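Local coordinates for protein butyryl-CoA dehydrogenase (Marinomonas mediterranea, PDB 6CY8) that belongs to the acyl-CoA dehydrogenase family of flavoproteins, binds FAD and 4'-phosphopantetheine, and packs against an alpha/beta hydrolase fold protein, at residues His176-Gln181 with Gln230-Phe235; Thr91-Met96 with Asp240-Cys245. All blocks are in the same frame, centred on the assembly; numbering follows the deposited sequence.

Contact 1 (His176-Gln181 with Gln230-Phe235). With PNS (4'-phosphopantetheine), chain D.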
loop_
_atom_site.group_PDB
_atom_site.type_symbol
_atom_site.label_atom_id
_atom_site.label_comp_id
_atom_site.label_asym_id
_atom_site.label_seq_id
_atom_site.Cartn_x
_atom_site.Cartn_y
_atom_site.Cartn_z
ATOM N N HIS A 176 19.909 -35.018 16.669
ATOM C CA HIS A 176 18.473 -34.962 16.910
ATOM C C HIS A 176 17.825 -33.685 16.353
ATOM O O HIS A 176 16.627 -33.464 16.576
ATOM C CB HIS A 176 18.199 -35.108 18.409
ATOM C CG HIS A 176 18.580 -36.450 18.962
ATOM N ND1 HIS A 176 18.663 -36.706 20.314
ATOM C CD2 HIS A 176 18.900 -37.610 18.341
ATOM C CE1 HIS A 176 19.017 -37.965 20.500
ATOM N NE2 HIS A 176 19.166 -38.534 19.319
ATOM N N GLY A 177 18.594 -32.855 15.639
ATOM C CA GLY A 177 18.124 -31.650 14.977
ATOM C C GLY A 177 17.213 -30.729 15.770
ATOM O O GLY A 177 17.570 -30.232 16.845
ATOM N N TYR A 178 16.014 -30.502 15.226
ATOM C CA TYR A 178 15.000 -29.698 15.892
ATOM C C TYR A 178 14.803 -30.112 17.344
ATOM O O TYR A 178 14.361 -29.294 18.161
ATOM C CB TYR A 178 13.704 -29.798 15.072
ATOM C CG TYR A 178 12.386 -29.475 15.752
ATOM C CD1 TYR A 178 12.099 -28.190 16.215
ATOM C CD2 TYR A 178 11.394 -30.449 15.863
ATOM C CE1 TYR A 178 10.871 -27.898 16.817
ATOM C CE2 TYR A 178 10.168 -30.176 16.458
ATOM C CZ TYR A 178 9.908 -28.898 16.933
ATOM O OH TYR A 178 8.685 -28.634 17.524
ATOM N N LEU A 179 15.162 -31.346 17.702
ATOM C CA LEU A 179 15.025 -31.816 19.075
ATOM C C LEU A 179 16.371 -31.990 19.786
ATOM O O LEU A 179 16.417 -32.593 20.861
ATOM C CB LEU A 179 14.222 -33.115 19.097
ATOM C CG LEU A 179 12.797 -32.937 18.555
ATOM C CD1 LEU A 179 11.935 -34.171 18.784
ATOM C CD2 LEU A 179 12.130 -31.717 19.176
ATOM N N GLY A 180 17.458 -31.441 19.228
ATOM C CA GLY A 180 18.786 -31.570 19.813
ATOM C C GLY A 180 19.285 -30.365 20.600
ATOM O O GLY A 180 20.498 -30.107 20.668
ATOM N N GLN A 181 18.356 -29.634 21.222
ATOM C CA GLN A 181 18.641 -28.346 21.823
ATOM C C GLN A 181 18.047 -28.301 23.220
ATOM O O GLN A 181 16.927 -28.762 23.433
ATOM C CB GLN A 181 18.056 -27.204 20.975
ATOM C CG GLN A 181 18.565 -27.135 19.549
ATOM C CD GLN A 181 17.907 -26.021 18.764
ATOM O OE1 GLN A 181 16.974 -25.376 19.257
ATOM N NE2 GLN A 181 18.396 -25.773 17.538
ATOM N N GLN A 230 14.469 -30.506 24.684
ATOM C CA GLN A 230 13.205 -29.789 24.660
ATOM C C GLN A 230 13.353 -28.308 24.290
ATOM O O GLN A 230 12.342 -27.614 24.177
ATOM C CB GLN A 230 12.544 -29.889 26.038
ATOM C CG GLN A 230 11.455 -30.916 26.191
ATOM C CD GLN A 230 10.576 -30.645 27.413
ATOM O OE1 GLN A 230 10.950 -30.959 28.545
ATOM N NE2 GLN A 230 9.403 -30.043 27.184
ATOM N N GLY A 231 14.580 -27.813 24.112
ATOM C CA GLY A 231 14.798 -26.374 24.073
ATOM C C GLY A 231 14.038 -25.668 22.966
ATOM O O GLY A 231 13.446 -24.610 23.190
ATOM N N ALA A 232 14.042 -26.242 21.759
ATOM C CA ALA A 232 13.392 -25.580 20.634
ATOM C C ALA A 232 11.909 -25.358 20.887
ATOM O O ALA A 232 11.355 -24.335 20.460
ATOM C CB ALA A 232 13.603 -26.381 19.354
ATOM N N ARG A 233 11.251 -26.283 21.579
ATOM C CA ARG A 233 9.836 -26.109 21.886
ATOM C C ARG A 233 9.634 -25.238 23.118
ATOM O O ARG A 233 8.643 -24.504 23.199
ATOM C CB ARG A 233 9.162 -27.475 22.055
ATOM C CG ARG A 233 9.188 -28.317 20.765
ATOM C CD ARG A 233 8.593 -29.708 20.943
ATOM N NE ARG A 233 7.152 -29.663 21.148
ATOM C CZ ARG A 233 6.262 -29.474 20.174
ATOM N NH1 ARG A 233 6.664 -29.317 18.905
ATOM N NH2 ARG A 233 4.966 -29.441 20.476
ATOM N N ILE A 234 10.562 -25.279 24.074
ATOM C CA ILE A 234 10.518 -24.291 25.144
ATOM C C ILE A 234 10.672 -22.894 24.559
ATOM O O ILE A 234 9.967 -21.958 24.955
ATOM C CB ILE A 234 11.578 -24.594 26.222
ATOM C CG1 ILE A 234 11.079 -25.742 27.108
ATOM C CG2 ILE A 234 11.852 -23.355 27.087
ATOM C CD1 ILE A 234 12.115 -26.310 28.044
ATOM N N PHE A 235 11.551 -22.737 23.565
ATOM C CA PHE A 235 11.675 -21.434 22.928
ATOM C C PHE A 235 10.375 -21.024 22.244
ATOM O O PHE A 235 9.874 -19.913 22.458
ATOM C CB PHE A 235 12.811 -21.403 21.920
ATOM C CG PHE A 235 13.021 -20.043 21.362
ATOM C CD1 PHE A 235 13.399 -19.006 22.213
ATOM C CD2 PHE A 235 12.772 -19.763 20.027
ATOM C CE1 PHE A 235 13.569 -17.726 21.729
ATOM C CE2 PHE A 235 12.946 -18.465 19.524
ATOM C CZ PHE A 235 13.347 -17.451 20.372
HETATM O O23 PNS D . 8.136 -24.615 15.236
HETATM P P24 PNS D . 8.434 -23.301 15.830
HETATM O O25 PNS D . 7.071 -22.841 16.338
HETATM O O26 PNS D . 9.466 -23.502 16.929
HETATM O O27 PNS D . 8.914 -22.242 14.673
HETATM C C28 PNS D . 10.263 -22.130 14.409
HETATM C C29 PNS D . 10.491 -21.240 13.185
HETATM C C30 PNS D . 10.894 -22.109 11.985
HETATM C C31 PNS D . 9.248 -20.422 12.792
HETATM C C32 PNS D . 11.684 -20.397 13.648
HETATM O O33 PNS D . 12.584 -20.219 12.587
HETATM C C34 PNS D . 11.338 -19.084 14.387
HETATM O O35 PNS D . 10.383 -18.954 15.093
HETATM N N36 PNS D . 12.255 -17.972 14.282
HETATM C C37 PNS D . 11.960 -16.742 14.991
HETATM C C38 PNS D . 13.207 -16.149 15.645
HETATM C C39 PNS D . 12.881 -15.426 16.941
HETATM O O40 PNS D . 11.714 -15.362 17.193
HETATM N N41 PNS D . 13.906 -14.852 17.835
HETATM C C42 PNS D . 13.417 -14.221 19.071
HETATM C C43 PNS D . 14.399 -13.746 20.170
HETATM S S44 PNS D . 14.106 -11.922 20.224
#
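Tyr178 OH accepts a hydrogen bond from Arg233 NH1 at 2.5 Å, with a bent N-H...O angle of 137°. The hydroxyl lies near the guanidinium plane and NH1 near the plane of the phenol ring, at its edge, yet the two planes stand 84° apart. A turn about the CG-CD bond of Arg233 (chi3 69°) brings the guanidinium back to the hydroxyl, while CG passes alongside it. NH2 of the same group forms a salt bridge with Glu55 of the alpha/beta hydrolase fold chain, and Leu33 of that chain packs on Tyr178. Within the loop, Leu179 CD2 covers one face of the phenol near its rim.

The methyl of Ala232 sits where three loop groups converge. Its CB lies against Tyr178 O and meets the phenol ring obliquely, 3.9 Å from Tyr178 CD1. Gln181 OE1 approaches the same Ala232 CB to 3.5 Å. The other branch of that amide, Gln181 NE2, donates to Ile134 O. The backbones join where Gly231 N, at the start of helix 231-246, donates to Gln181 O over 2.6 Å, from above the carbonyl plane. The partial positive charge of the helix start would probably strengthen this bond.

One turn on, Phe235 turns its ring edge, at CZ, to C42 of the phosphopantetheine, 3.5 Å away, and the ring also meets Tyr169 edge-to-face. The loop before strand 181-187 thus holds the first turn of helix 231-246, joining the beta middle domain to the C-terminal helical domain of the acyl-CoA dehydrogenase fold.

Contact 2 (Thr91-Met96 with Asp240-Cys245). With PNS (4'-phosphopantetheine), chain D.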
loop_
_atom_site.group_PDB
_atom_site.type_symbol
_atom_site.label_atom_id
_atom_site.label_comp_id
_atom_site.label_asym_id
_atom_site.label_seq_id
_atom_site.Cartn_x
_atom_site.Cartn_y
_atom_site.Cartn_z
ATOM N N THR A 91 10.135 -10.642 31.631
ATOM C CA THR A 91 8.999 -11.392 32.147
ATOM C C THR A 91 8.539 -12.498 31.198
ATOM O O THR A 91 8.227 -13.605 31.644
ATOM C CB THR A 91 7.838 -10.446 32.432
ATOM O OG1 THR A 91 8.233 -9.518 33.453
ATOM C CG2 THR A 91 6.605 -11.241 32.879
ATOM N N PHE A 92 8.465 -12.236 29.894
ATOM C CA PHE A 92 7.810 -13.202 29.025
ATOM C C PHE A 92 8.765 -14.101 28.268
ATOM O O PHE A 92 8.375 -15.213 27.919
ATOM C CB PHE A 92 6.877 -12.487 28.047
ATOM C CG PHE A 92 5.792 -11.742 28.736
ATOM C CD1 PHE A 92 4.729 -12.421 29.312
ATOM C CD2 PHE A 92 5.862 -10.366 28.874
ATOM C CE1 PHE A 92 3.742 -11.731 29.984
ATOM C CE2 PHE A 92 4.873 -9.673 29.540
ATOM C CZ PHE A 92 3.815 -10.353 30.101
ATOM N N ALA A 93 9.999 -13.678 28.016
ATOM C CA ALA A 93 10.963 -14.582 27.396
ATOM C C ALA A 93 11.779 -15.365 28.416
ATOM O O ALA A 93 12.431 -16.350 28.048
ATOM C CB ALA A 93 11.918 -13.815 26.471
ATOM N N CYS A 94 11.752 -14.955 29.684
ATOM C CA CYS A 94 12.585 -15.569 30.712
ATOM C C CYS A 94 11.762 -16.068 31.895
ATOM O O CYS A 94 11.793 -17.266 32.200
ATOM C CB CYS A 94 13.644 -14.563 31.160
ATOM S SG CYS A 94 14.647 -13.892 29.807
ATOM N N SER A 95 11.012 -15.193 32.570
ATOM C CA SER A 95 10.246 -15.634 33.729
ATOM C C SER A 95 9.265 -16.734 33.360
ATOM O O SER A 95 9.134 -17.719 34.091
ATOM C CB SER A 95 9.502 -14.460 34.365
ATOM O OG SER A 95 10.375 -13.639 35.121
ATOM N N MET A 96 8.572 -16.592 32.226
ATOM C CA MET A 96 7.550 -17.580 31.881
ATOM C C MET A 96 8.142 -18.950 31.556
ATOM O O MET A 96 7.678 -19.947 32.134
ATOM C CB MET A 96 6.671 -17.044 30.752
ATOM C CG MET A 96 5.808 -15.854 31.161
ATOM S SD MET A 96 4.851 -16.074 32.689
ATOM C CE MET A 96 3.768 -17.440 32.257
ATOM N N ASP A 240 5.637 -17.582 22.162
ATOM C CA ASP A 240 4.193 -17.402 22.231
ATOM C C ASP A 240 3.815 -16.404 23.313
ATOM O O ASP A 240 2.820 -15.689 23.177
ATOM C CB ASP A 240 3.485 -18.736 22.465
ATOM C CG ASP A 240 2.055 -18.728 21.932
ATOM O OD1 ASP A 240 1.895 -18.615 20.698
ATOM O OD2 ASP A 240 1.098 -18.821 22.738
ATOM N N TRP A 241 4.595 -16.335 24.388
ATOM C CA TRP A 241 4.349 -15.330 25.414
ATOM C C TRP A 241 4.822 -13.949 24.967
ATOM O O TRP A 241 4.073 -12.972 25.068
ATOM C CB TRP A 241 5.025 -15.747 26.722
ATOM C CG TRP A 241 4.256 -16.797 27.478
ATOM C CD1 TRP A 241 4.546 -18.132 27.554
ATOM C CD2 TRP A 241 3.067 -16.599 28.259
ATOM N NE1 TRP A 241 3.615 -18.774 28.334
ATOM C CE2 TRP A 241 2.699 -17.859 28.784
ATOM C CE3 TRP A 241 2.282 -15.478 28.571
ATOM C CZ2 TRP A 241 1.572 -18.036 29.602
ATOM C CZ3 TRP A 241 1.163 -15.650 29.395
ATOM C CH2 TRP A 241 0.823 -16.921 29.900
ATOM N N GLU A 242 6.057 -13.856 24.451
ATOM C CA GLU A 242 6.611 -12.567 24.050
ATOM C C GLU A 242 5.833 -11.965 22.881
ATOM O O GLU A 242 5.467 -10.784 22.912
ATOM C CB GLU A 242 8.091 -12.716 23.703
ATOM C CG GLU A 242 8.934 -11.491 24.002
ATOM C CD GLU A 242 10.312 -11.569 23.359
ATOM O OE1 GLU A 242 11.333 -11.533 24.087
ATOM O OE2 GLU A 242 10.387 -11.667 22.115
ATOM N N ARG A 243 5.535 -12.766 21.852
ATOM C CA ARG A 243 4.835 -12.212 20.696
ATOM C C ARG A 243 3.412 -11.808 21.041
ATOM O O ARG A 243 2.860 -10.910 20.403
ATOM C CB ARG A 243 4.799 -13.202 19.532
ATOM C CG ARG A 243 6.108 -13.471 18.855
ATOM C CD ARG A 243 6.028 -14.804 18.097
ATOM N NE ARG A 243 7.330 -15.264 17.619
ATOM C CZ ARG A 243 7.552 -16.466 17.089
ATOM N NH1 ARG A 243 6.555 -17.338 16.980
ATOM N NH2 ARG A 243 8.769 -16.800 16.673
ATOM N N CYS A 244 2.795 -12.470 22.017
ATOM C CA CYS A 244 1.439 -12.100 22.395
ATOM C C CYS A 244 1.433 -10.887 23.322
ATOM O O CYS A 244 0.770 -9.879 23.040
ATOM C CB CYS A 244 0.732 -13.278 23.065
ATOM S SG CYS A 244 -0.986 -12.929 23.608
ATOM N N CYS A 245 2.185 -10.960 24.424
ATOM C CA CYS A 245 2.007 -10.010 25.514
ATOM C C CYS A 245 2.903 -8.791 25.405
ATOM O O CYS A 245 2.480 -7.694 25.784
ATOM C CB CYS A 245 2.249 -10.709 26.853
ATOM S SG CYS A 245 1.091 -12.096 27.165
HETATM O O23 PNS D . 8.136 -24.615 15.236
HETATM P P24 PNS D . 8.434 -23.301 15.830
HETATM O O25 PNS D . 7.071 -22.841 16.338
HETATM O O26 PNS D . 9.466 -23.502 16.929
HETATM O O27 PNS D . 8.914 -22.242 14.673
HETATM C C28 PNS D . 10.263 -22.130 14.409
HETATM C C29 PNS D . 10.491 -21.240 13.185
HETATM C C30 PNS D . 10.894 -22.109 11.985
HETATM C C31 PNS D . 9.248 -20.422 12.792
HETATM C C32 PNS D . 11.684 -20.397 13.648
HETATM O O33 PNS D . 12.584 -20.219 12.587
HETATM C C34 PNS D . 11.338 -19.084 14.387
HETATM O O35 PNS D . 10.383 -18.954 15.093
HETATM N N36 PNS D . 12.255 -17.972 14.282
HETATM C C37 PNS D . 11.960 -16.742 14.991
HETATM C C38 PNS D . 13.207 -16.149 15.645
HETATM C C39 PNS D . 12.881 -15.426 16.941
HETATM O O40 PNS D . 11.714 -15.362 17.193
HETATM N N41 PNS D . 13.906 -14.852 17.835
HETATM C C42 PNS D . 13.417 -14.221 19.071
HETATM C C43 PNS D . 14.399 -13.746 20.170
HETATM S S44 PNS D . 14.106 -11.922 20.224
#
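A helix-helix interface between the N-terminal and C-terminal helical domains of the acyl-CoA dehydrogenase fold brings Phe92, Ala93 and Met96, on helix 81-101, against Trp241, Glu242 and Cys245, on helix 231-246. The segments run roughly antiparallel at 149°, their axes approaching to 8.0 Å, and no hydrogen bond spans them; aromatic faces carry the contact. Cys245 CB sits squarely over one face of the Phe92 ring, 3.6 Å from its centroid, as a CH-pi contact, with SG in an oblique sulfur-aromatic contact. Thr91 CG2 covers the opposite face.

On the neighbouring turn Met96 folds over the indole of Trp241: bends at chi2 and chi3 (-50° and -63°) lay its CE over the six-membered ring, 3.7 Å from the centroid, and hold SD above that face at a greater distance, a Met-aromatic contact. The indole edge reaches beyond the pair, NE1 bonding Glu100 OE2. Between the helices, Phe92 CB and Trp241 CB meet at 4.0 Å.

Toward the ligands, Ala93 CB packs on Glu242 OE1 at 3.4 Å, while Glu242 OE2 bonds Ser363 OG; the side chain of Glu242 is near the bound FAD, about 6 Å away, without touching it. Arg243 extends from the same helix, its NE held by Ser363 O, and donates from NH2 to O35 of the phosphopantetheine at 3.1 Å, with a weak second bond to O40.

Helix 231-246 is common to both contacts: its first turn serves contact 1 and a later part serves contact 2. Their centres lie 18 Å apart, and their nearest atoms come within about 5 Å without touching. Along the chain the order is 91-96, 176-181, 230-235, 240-245, which nests contact 1 within the loop closed by contact 2. One helix thereby meets the beta middle domain at its start and the N-terminal helical domain mainly further on, although Ile234 already touches helix 81-101. Both segments of this helix touch the phosphopantetheine, through Phe235 and Arg243, and contact 2 lies nearer the FAD. Contact 1 alone adjoins the alpha/beta hydrolase fold chain.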